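Local coordinates for antigen 43 (PDB 4KH3), which is a self-associating autotransporter adhesin whose alpha domain clumps bacterial cells by a Velcro-like mechanism, at residues Gly416-Arg427 / Ser437-Gly448; Ser269-Leu280 / Val285-Glu296. One frame throughout, in Å; residues are numbered along the deposited sequence. Where two conformers were deposited one is given.

Contact 1: Gly416-Arg427 / Ser437-Gly448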
# COMPACT_ATOMS: atom_id res chain seq x y z
N GLY A 416 0.35 28.91 18.49
CA GLY A 416 0.89 30.24 18.64
C GLY A 416 -0.17 31.23 19.08
O GLY A 416 -1.16 30.85 19.71
N LYS A 417 0.04 32.51 18.77
CA LYS A 417 -0.95 33.53 19.05
C LYS A 417 -1.85 33.71 17.85
O LYS A 417 -1.42 34.15 16.78
CB LYS A 417 -0.28 34.86 19.41
CG LYS A 417 0.83 34.74 20.46
CD LYS A 417 1.42 36.12 20.78
CE LYS A 417 2.84 36.03 21.32
NZ LYS A 417 2.93 35.31 22.62
N THR A 418 -3.12 33.37 18.02
CA THR A 418 -4.10 33.48 16.94
C THR A 418 -5.05 34.60 17.33
O THR A 418 -5.20 34.90 18.51
CB THR A 418 -4.85 32.13 16.75
OG1 THR A 418 -3.91 31.11 16.42
CG2 THR A 418 -5.92 32.22 15.67
N VAL A 419 -5.67 35.24 16.35
CA VAL A 419 -6.52 36.39 16.60
C VAL A 419 -7.93 36.11 16.11
O VAL A 419 -8.13 35.57 15.03
CB VAL A 419 -5.96 37.63 15.85
CG1 VAL A 419 -6.96 38.78 15.88
CG2 VAL A 419 -4.62 38.04 16.44
N ASN A 420 -8.92 36.47 16.92
CA ASN A 420 -10.30 36.47 16.46
C ASN A 420 -11.03 37.74 16.91
O ASN A 420 -11.10 38.05 18.11
CB ASN A 420 -11.06 35.24 16.94
CG ASN A 420 -12.54 35.32 16.65
OD1 ASN A 420 -12.94 35.66 15.53
ND2 ASN A 420 -13.37 35.03 17.64
N ASN A 421 -11.57 38.48 15.95
CA ASN A 421 -12.29 39.70 16.23
C ASN A 421 -13.72 39.55 15.72
O ASN A 421 -14.55 40.44 15.89
CB ASN A 421 -11.61 40.91 15.56
CG ASN A 421 -10.24 41.23 16.17
OD1 ASN A 421 -10.05 41.18 17.39
ND2 ASN A 421 -9.27 41.54 15.32
N ASP A 422 -14.00 38.40 15.11
CA ASP A 422 -15.34 38.11 14.63
C ASP A 422 -15.98 37.00 15.46
O ASP A 422 -15.83 36.97 16.68
CB ASP A 422 -15.33 37.75 13.14
CG ASP A 422 -14.64 38.81 12.29
OD1 ASP A 422 -14.30 39.88 12.81
OD2 ASP A 422 -14.45 38.56 11.08
N THR A 423 -16.70 36.09 14.82
CA THR A 423 -17.50 35.13 15.56
C THR A 423 -17.00 33.69 15.48
O THR A 423 -16.95 33.09 14.42
CB THR A 423 -18.95 35.18 15.09
OG1 THR A 423 -19.45 36.51 15.27
CG2 THR A 423 -19.80 34.20 15.87
N LEU A 424 -16.64 33.13 16.64
CA LEU A 424 -16.35 31.71 16.75
C LEU A 424 -17.59 31.02 17.32
O LEU A 424 -18.06 31.37 18.39
CB LEU A 424 -15.15 31.50 17.68
CG LEU A 424 -14.73 30.07 17.99
CD1 LEU A 424 -14.42 29.34 16.70
CD2 LEU A 424 -13.52 30.04 18.92
N THR A 425 -18.14 30.06 16.59
CA THR A 425 -19.44 29.51 16.98
C THR A 425 -19.48 27.98 16.99
O THR A 425 -19.01 27.32 16.06
CB THR A 425 -20.60 30.07 16.11
OG1 THR A 425 -21.84 29.54 16.58
CG2 THR A 425 -20.44 29.68 14.66
N ILE A 426 -20.06 27.44 18.05
CA ILE A 426 -20.30 26.01 18.18
C ILE A 426 -21.81 25.81 18.24
O ILE A 426 -22.48 26.31 19.13
CB ILE A 426 -19.65 25.44 19.45
CG1 ILE A 426 -18.13 25.41 19.31
CG2 ILE A 426 -20.17 24.02 19.74
CD1 ILE A 426 -17.44 26.74 19.47
N ARG A 427 -22.35 25.08 17.28
CA ARG A 427 -23.80 25.01 17.14
C ARG A 427 -24.39 23.61 17.34
O ARG A 427 -25.60 23.46 17.51
CB ARG A 427 -24.19 25.55 15.77
CG ARG A 427 -23.67 26.95 15.51
CD ARG A 427 -24.16 27.49 14.18
NE ARG A 427 -25.61 27.42 14.07
CZ ARG A 427 -26.25 27.06 12.96
NH1 ARG A 427 -25.57 26.75 11.87
NH2 ARG A 427 -27.58 27.02 12.95
N SER A 437 -2.93 30.44 22.17
CA SER A 437 -3.58 31.66 22.61
C SER A 437 -4.53 32.14 21.53
O SER A 437 -4.22 32.08 20.34
CB SER A 437 -2.52 32.72 22.91
OG SER A 437 -3.08 34.02 22.87
N LEU A 438 -5.69 32.62 21.96
CA LEU A 438 -6.64 33.24 21.06
C LEU A 438 -7.06 34.56 21.69
O LEU A 438 -7.60 34.58 22.79
CB LEU A 438 -7.86 32.34 20.88
CG LEU A 438 -8.96 32.79 19.92
CD1 LEU A 438 -8.45 32.95 18.50
CD2 LEU A 438 -10.12 31.81 19.96
N THR A 439 -6.78 35.67 21.00
CA THR A 439 -7.14 36.98 21.54
C THR A 439 -7.97 37.77 20.55
O THR A 439 -8.24 37.30 19.44
CB THR A 439 -5.90 37.81 21.87
OG1 THR A 439 -5.12 37.98 20.68
CG2 THR A 439 -5.07 37.10 22.92
N GLY A 440 -8.40 38.96 20.96
CA GLY A 440 -9.17 39.85 20.10
C GLY A 440 -10.43 40.39 20.73
O GLY A 440 -10.68 40.20 21.92
N ASN A 441 -11.23 41.09 19.93
CA ASN A 441 -12.48 41.65 20.40
C ASN A 441 -13.64 40.83 19.89
O ASN A 441 -14.79 41.29 19.87
CB ASN A 441 -12.62 43.10 19.93
CG ASN A 441 -11.34 43.89 20.09
OD1 ASN A 441 -10.72 44.28 19.10
ND2 ASN A 441 -10.92 44.11 21.34
N GLY A 442 -13.33 39.62 19.45
CA GLY A 442 -14.35 38.72 18.95
C GLY A 442 -15.15 38.08 20.07
O GLY A 442 -14.83 38.21 21.25
N SER A 443 -16.21 37.37 19.68
CA SER A 443 -17.01 36.66 20.66
C SER A 443 -17.16 35.18 20.28
O SER A 443 -17.12 34.82 19.10
CB SER A 443 -18.38 37.33 20.81
OG SER A 443 -19.13 37.25 19.61
N VAL A 444 -17.32 34.34 21.30
CA VAL A 444 -17.63 32.93 21.10
C VAL A 444 -19.11 32.67 21.36
O VAL A 444 -19.66 33.17 22.35
CB VAL A 444 -16.80 32.04 22.04
CG1 VAL A 444 -16.93 30.58 21.63
CG2 VAL A 444 -15.34 32.48 22.06
N GLU A 445 -19.76 31.91 20.48
CA GLU A 445 -21.17 31.54 20.66
C GLU A 445 -21.27 30.04 20.89
O GLU A 445 -20.72 29.25 20.11
CB GLU A 445 -21.99 31.89 19.42
CG GLU A 445 -21.67 33.23 18.79
CD GLU A 445 -22.48 34.36 19.37
OE1 GLU A 445 -23.65 34.12 19.77
OE2 GLU A 445 -21.95 35.50 19.43
N LYS A 446 -21.96 29.63 21.94
CA LYS A 446 -22.15 28.21 22.21
C LYS A 446 -23.63 27.84 22.28
O LYS A 446 -24.37 28.30 23.14
CB LYS A 446 -21.44 27.79 23.50
CG LYS A 446 -21.77 26.37 23.96
CD LYS A 446 -21.42 25.33 22.90
CE LYS A 446 -21.73 23.90 23.37
NZ LYS A 446 -23.19 23.56 23.32
N SER A 447 -24.05 27.01 21.34
CA SER A 447 -25.41 26.51 21.31
C SER A 447 -25.39 25.02 21.06
O SER A 447 -24.31 24.41 20.98
CB SER A 447 -26.24 27.24 20.24
OG SER A 447 -25.59 27.20 18.98
N GLY A 448 -26.56 24.41 20.94
CA GLY A 448 -26.66 22.97 20.89
C GLY A 448 -26.34 22.33 22.24
O GLY A 448 -25.79 22.97 23.14
O HOH W 1 -23.80 29.20 18.91

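Contact 2: Ser269-Leu280 / Val285-Glu296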
# COMPACT_ATOMS: atom_id res chain seq x y z
N SER A 269 1.56 10.91 -6.43
CA SER A 269 1.85 12.31 -6.19
C SER A 269 2.31 12.94 -7.48
O SER A 269 2.40 12.28 -8.52
CB SER A 269 2.94 12.45 -5.13
OG SER A 269 4.19 12.04 -5.66
N THR A 270 2.63 14.23 -7.42
CA THR A 270 2.97 14.98 -8.62
C THR A 270 4.39 14.65 -9.05
O THR A 270 4.83 15.07 -10.12
CB THR A 270 2.76 16.49 -8.41
OG1 THR A 270 3.29 16.86 -7.13
CG2 THR A 270 1.28 16.82 -8.40
N ALA A 271 5.10 13.89 -8.23
CA ALA A 271 6.45 13.45 -8.58
C ALA A 271 6.45 12.11 -9.33
O ALA A 271 7.51 11.57 -9.66
CB ALA A 271 7.33 13.35 -7.32
N ALA A 272 5.27 11.57 -9.60
CA ALA A 272 5.15 10.32 -10.35
C ALA A 272 4.60 10.56 -11.75
O ALA A 272 4.11 11.66 -12.06
CB ALA A 272 4.27 9.32 -9.60
N THR A 273 4.67 9.55 -12.60
CA THR A 273 4.07 9.62 -13.93
C THR A 273 2.95 8.59 -14.06
O THR A 273 3.20 7.39 -13.96
CB THR A 273 5.09 9.36 -15.03
OG1 THR A 273 6.19 10.25 -14.86
CG2 THR A 273 4.44 9.55 -16.40
N VAL A 274 1.72 9.06 -14.26
CA VAL A 274 0.58 8.17 -14.35
C VAL A 274 -0.36 8.68 -15.43
O VAL A 274 -0.79 9.82 -15.38
CB VAL A 274 -0.19 8.09 -13.00
CG1 VAL A 274 -1.26 7.03 -13.05
CG2 VAL A 274 0.77 7.82 -11.85
N THR A 275 -0.65 7.86 -16.44
CA THR A 275 -1.63 8.23 -17.46
C THR A 275 -2.67 7.12 -17.68
O THR A 275 -2.35 5.93 -17.58
CB THR A 275 -0.97 8.59 -18.81
OG1 THR A 275 -0.25 7.46 -19.31
CG2 THR A 275 -0.02 9.76 -18.66
N GLY A 276 -3.90 7.51 -17.98
CA GLY A 276 -4.92 6.55 -18.36
C GLY A 276 -6.32 7.13 -18.45
O GLY A 276 -6.51 8.29 -18.84
N THR A 277 -7.30 6.31 -18.10
CA THR A 277 -8.69 6.75 -18.06
C THR A 277 -9.33 6.32 -16.76
O THR A 277 -9.06 5.24 -16.25
CB THR A 277 -9.53 6.15 -19.20
OG1 THR A 277 -9.27 4.74 -19.28
CG2 THR A 277 -9.16 6.81 -20.52
N ASN A 278 -10.19 7.16 -16.22
CA ASN A 278 -11.00 6.74 -15.10
C ASN A 278 -12.45 6.90 -15.50
O ASN A 278 -12.75 7.10 -16.68
CB ASN A 278 -10.66 7.52 -13.82
CG ASN A 278 -10.65 9.02 -14.03
OD1 ASN A 278 -11.55 9.58 -14.68
ND2 ASN A 278 -9.65 9.69 -13.47
N ARG A 279 -13.35 6.85 -14.52
CA ARG A 279 -14.77 6.92 -14.82
C ARG A 279 -15.20 8.31 -15.28
O ARG A 279 -16.35 8.53 -15.64
CB ARG A 279 -15.60 6.47 -13.61
CG ARG A 279 -15.43 7.33 -12.36
CD ARG A 279 -16.50 6.95 -11.35
NE ARG A 279 -16.24 7.45 -10.00
CZ ARG A 279 -16.58 8.66 -9.57
NH1 ARG A 279 -17.18 9.51 -10.38
NH2 ARG A 279 -16.32 9.02 -8.31
N LEU A 280 -14.26 9.26 -15.28
CA LEU A 280 -14.56 10.60 -15.73
C LEU A 280 -13.81 10.94 -17.01
O LEU A 280 -13.91 12.06 -17.51
CB LEU A 280 -14.22 11.63 -14.65
CG LEU A 280 -15.13 11.60 -13.42
CD1 LEU A 280 -14.93 12.84 -12.55
CD2 LEU A 280 -16.59 11.47 -13.84
N VAL A 285 -0.94 12.40 -14.65
CA VAL A 285 -0.01 13.02 -13.75
C VAL A 285 1.28 12.96 -14.53
O VAL A 285 1.89 11.89 -14.67
CB VAL A 285 0.14 12.25 -12.43
CG1 VAL A 285 1.01 13.03 -11.47
CG2 VAL A 285 -1.23 11.98 -11.80
N VAL A 286 1.67 14.10 -15.09
CA VAL A 286 2.81 14.19 -15.98
C VAL A 286 3.64 15.45 -15.68
O VAL A 286 3.10 16.56 -15.61
CB VAL A 286 2.35 14.22 -17.45
CG1 VAL A 286 3.48 14.63 -18.36
CG2 VAL A 286 1.81 12.88 -17.85
N ALA A 287 4.95 15.26 -15.48
CA ALA A 287 5.90 16.36 -15.34
C ALA A 287 5.44 17.38 -14.32
O ALA A 287 5.45 18.59 -14.58
CB ALA A 287 6.18 17.03 -16.71
N GLY A 288 5.00 16.90 -13.16
CA GLY A 288 4.63 17.76 -12.06
C GLY A 288 3.21 18.28 -12.13
O GLY A 288 2.81 19.09 -11.29
N LYS A 289 2.45 17.84 -13.12
CA LYS A 289 1.08 18.34 -13.30
C LYS A 289 0.03 17.23 -13.37
O LYS A 289 0.15 16.29 -14.16
CB LYS A 289 1.03 19.23 -14.54
CG LYS A 289 -0.37 19.53 -15.04
CD LYS A 289 -1.05 20.61 -14.25
CE LYS A 289 -2.06 21.35 -15.13
NZ LYS A 289 -3.12 20.45 -15.66
N ALA A 290 -1.00 17.34 -12.54
CA ALA A 290 -2.11 16.38 -12.52
C ALA A 290 -3.38 16.97 -13.13
O ALA A 290 -3.67 18.15 -12.96
CB ALA A 290 -2.38 15.90 -11.08
N ASP A 291 -4.13 16.15 -13.85
CA ASP A 291 -5.42 16.58 -14.37
C ASP A 291 -6.44 15.43 -14.39
O ASP A 291 -6.13 14.34 -14.88
CB ASP A 291 -5.27 17.19 -15.77
CG ASP A 291 -6.59 17.70 -16.34
OD1 ASP A 291 -7.43 18.21 -15.57
OD2 ASP A 291 -6.81 17.58 -17.56
N ASN A 292 -7.63 15.69 -13.86
CA ASN A 292 -8.76 14.75 -13.84
C ASN A 292 -8.51 13.50 -13.00
O ASN A 292 -9.07 12.44 -13.26
CB ASN A 292 -9.21 14.39 -15.26
CG ASN A 292 -10.58 13.71 -15.28
OD1 ASN A 292 -11.44 13.98 -14.43
ND2 ASN A 292 -10.78 12.81 -16.23
N VAL A 293 -7.67 13.63 -11.99
CA VAL A 293 -7.46 12.54 -11.06
C VAL A 293 -8.74 12.31 -10.25
O VAL A 293 -9.34 13.25 -9.73
CB VAL A 293 -6.23 12.80 -10.16
CG1 VAL A 293 -6.20 11.82 -9.01
CG2 VAL A 293 -4.94 12.69 -10.99
N VAL A 294 -9.19 11.06 -10.18
CA VAL A 294 -10.34 10.72 -9.36
C VAL A 294 -9.84 9.90 -8.19
O VAL A 294 -9.11 8.92 -8.37
CB VAL A 294 -11.40 9.93 -10.17
CG1 VAL A 294 -12.42 9.25 -9.24
CG2 VAL A 294 -12.09 10.85 -11.16
N LEU A 295 -10.23 10.32 -6.99
CA LEU A 295 -9.71 9.76 -5.76
C LEU A 295 -10.82 9.21 -4.88
O LEU A 295 -11.58 9.98 -4.31
CB LEU A 295 -8.97 10.84 -4.98
CG LEU A 295 -7.75 11.47 -5.64
CD1 LEU A 295 -7.28 12.66 -4.79
CD2 LEU A 295 -6.65 10.44 -5.79
N GLU A 296 -10.88 7.89 -4.75
CA GLU A 296 -11.87 7.27 -3.86
C GLU A 296 -11.32 5.96 -3.30
O GLU A 296 -10.32 5.45 -3.79
CB GLU A 296 -13.18 7.03 -4.62
CG GLU A 296 -13.00 6.31 -5.96
CD GLU A 296 -14.17 6.50 -6.91
OE1 GLU A 296 -15.14 7.23 -6.57
OE2 GLU A 296 -14.13 5.92 -8.01
O HOH W 2 5.34 14.14 -12.45
O HOH W 3 6.41 12.81 -15.82
O HOH W 4 -7.45 9.00 -11.74

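Contact 1: Gly416-Arg427 / Ser437-Gly448
Lys417-Val419 run beside Ser437-Thr439 and Thr423-Ile426 beside Ser443-Lys446, a parallel, in-register strand contact toward the C-terminal end of this elongated chain. The axes of strands 423-426 and 443-446 approach to 4.6 Å and differ in direction by 16°. Backbone bonds alternate: Thr418 N to Ser437 O, Thr439 N to Thr418 O, Asn420 N to Thr439 O. Past a corner the alternation resumes with Ser443 N to Asp422 O and runs through Leu424 N to Ser443 O, Glu445 N to Leu424 O and Ile426 N to Glu445 O, to Ser447 N donating to Ile426 O. At the corner, Asn421 OD1 accepts from Asn441 N at 2.8 Å, in its carbonyl plane and with an N-H...O angle of 163°. Gly442 N gives a weak bond to Asn420 O (3.0 Å), while Asn420 closes an Asx turn onto Asp422 N and hands its ND2 to Gln461.

Such stacking identifies successive coils of a parallel beta-helix, here continued by strands 399-401 and 403-407 before and by 458-461 and 463-466 after. On the buried face Leu424 CD2 meets Leu438 CD2 at 4.0 Å. Lys446 leaves its backbone with CG anti to N (chi1 171°) and bends at chi2, which lays CD against Ile426 CG2 at 3.6 Å. Its NZ hydrogen-bonds to the carbonyl oxygens of Ser447, Gly450 and Glu468, approaching that of Ser447 from above its plane. On the opposite face Thr423 CG2 rests on Glu445 CG at 3.6 Å. A water bridges the coils, 2.7 Å from Ser447 OG, touching Thr425 OG1 and donating to Ile426 O.

Contact 2: Ser269-Leu280 / Val285-Glu296
Val274 and Val285 form a hydrogen-bonded pair in an antiparallel hairpin, strands 273-278 and 281-286, that departs from the otherwise parallel solenoid. Val274 N reaches Val285 O at 2.9 Å, on a lone pair, and Val285 N returns to Val274 O at 2.7 Å. Val285 CG1 packs 3.3 Å from Ser269 O, and the methyls Thr275 CG2 and Val286 CG2 touch at 3.7 Å. One water ties two turns together: it donates to Thr270 O and Ala272 O of the type I turn and accepts from Gly288 N in the type I' turn.

Strand 273-278 still pairs in parallel with strand 254-260, and 289-291 with 308-310; strand 281-286 is antiparallel to both 273-278 and 289-291, a detour after which the parallel beta-helix resumes. Beyond it, Asn278 ND2 donates to Asn292 O at 2.8 Å, nearly within its own amide plane, while Asn278 OD1 holds Leu280 N in an Asx turn. Val294 CG2 meets Leu280 CD1 at 3.7 Å, the side chains crossing at about a right angle. Arg279, extended from CG to NE, grips Glu296 side-on: NE to OE2 at 3.3 Å and NH2 to OE1 at 2.8 Å, both syn, the latter well out of the carboxylate plane. Val294 CG1 lies over one guanidinium face, offset toward its rim. Asp315 also salt-bridges Arg279 NH2, so the arginine probably offsets two neighbouring carboxylates.

Both contacts belong to the same beta solenoid, yet their centres lie 40 Å apart and their nearest atoms about 27 Å. Nine of 16 touching residues are buried in contact 2 against nine of 24 in contact 1. Contact 1 lies far from the centre of the chain (41 Å) and joins two neighbouring coils strand on strand, all parallel; contact 2, 18 Å from that centre, holds two hairpin strands together through one antiparallel pair and links their flanking turns and loops. The chemistry differs: contact 1 is chiefly a long backbone ladder with aliphatic packing and buries 957 Å². Contact 2 buries 693 Å² and relies more on side-chain amides, bridging waters and a bidentate salt bridge.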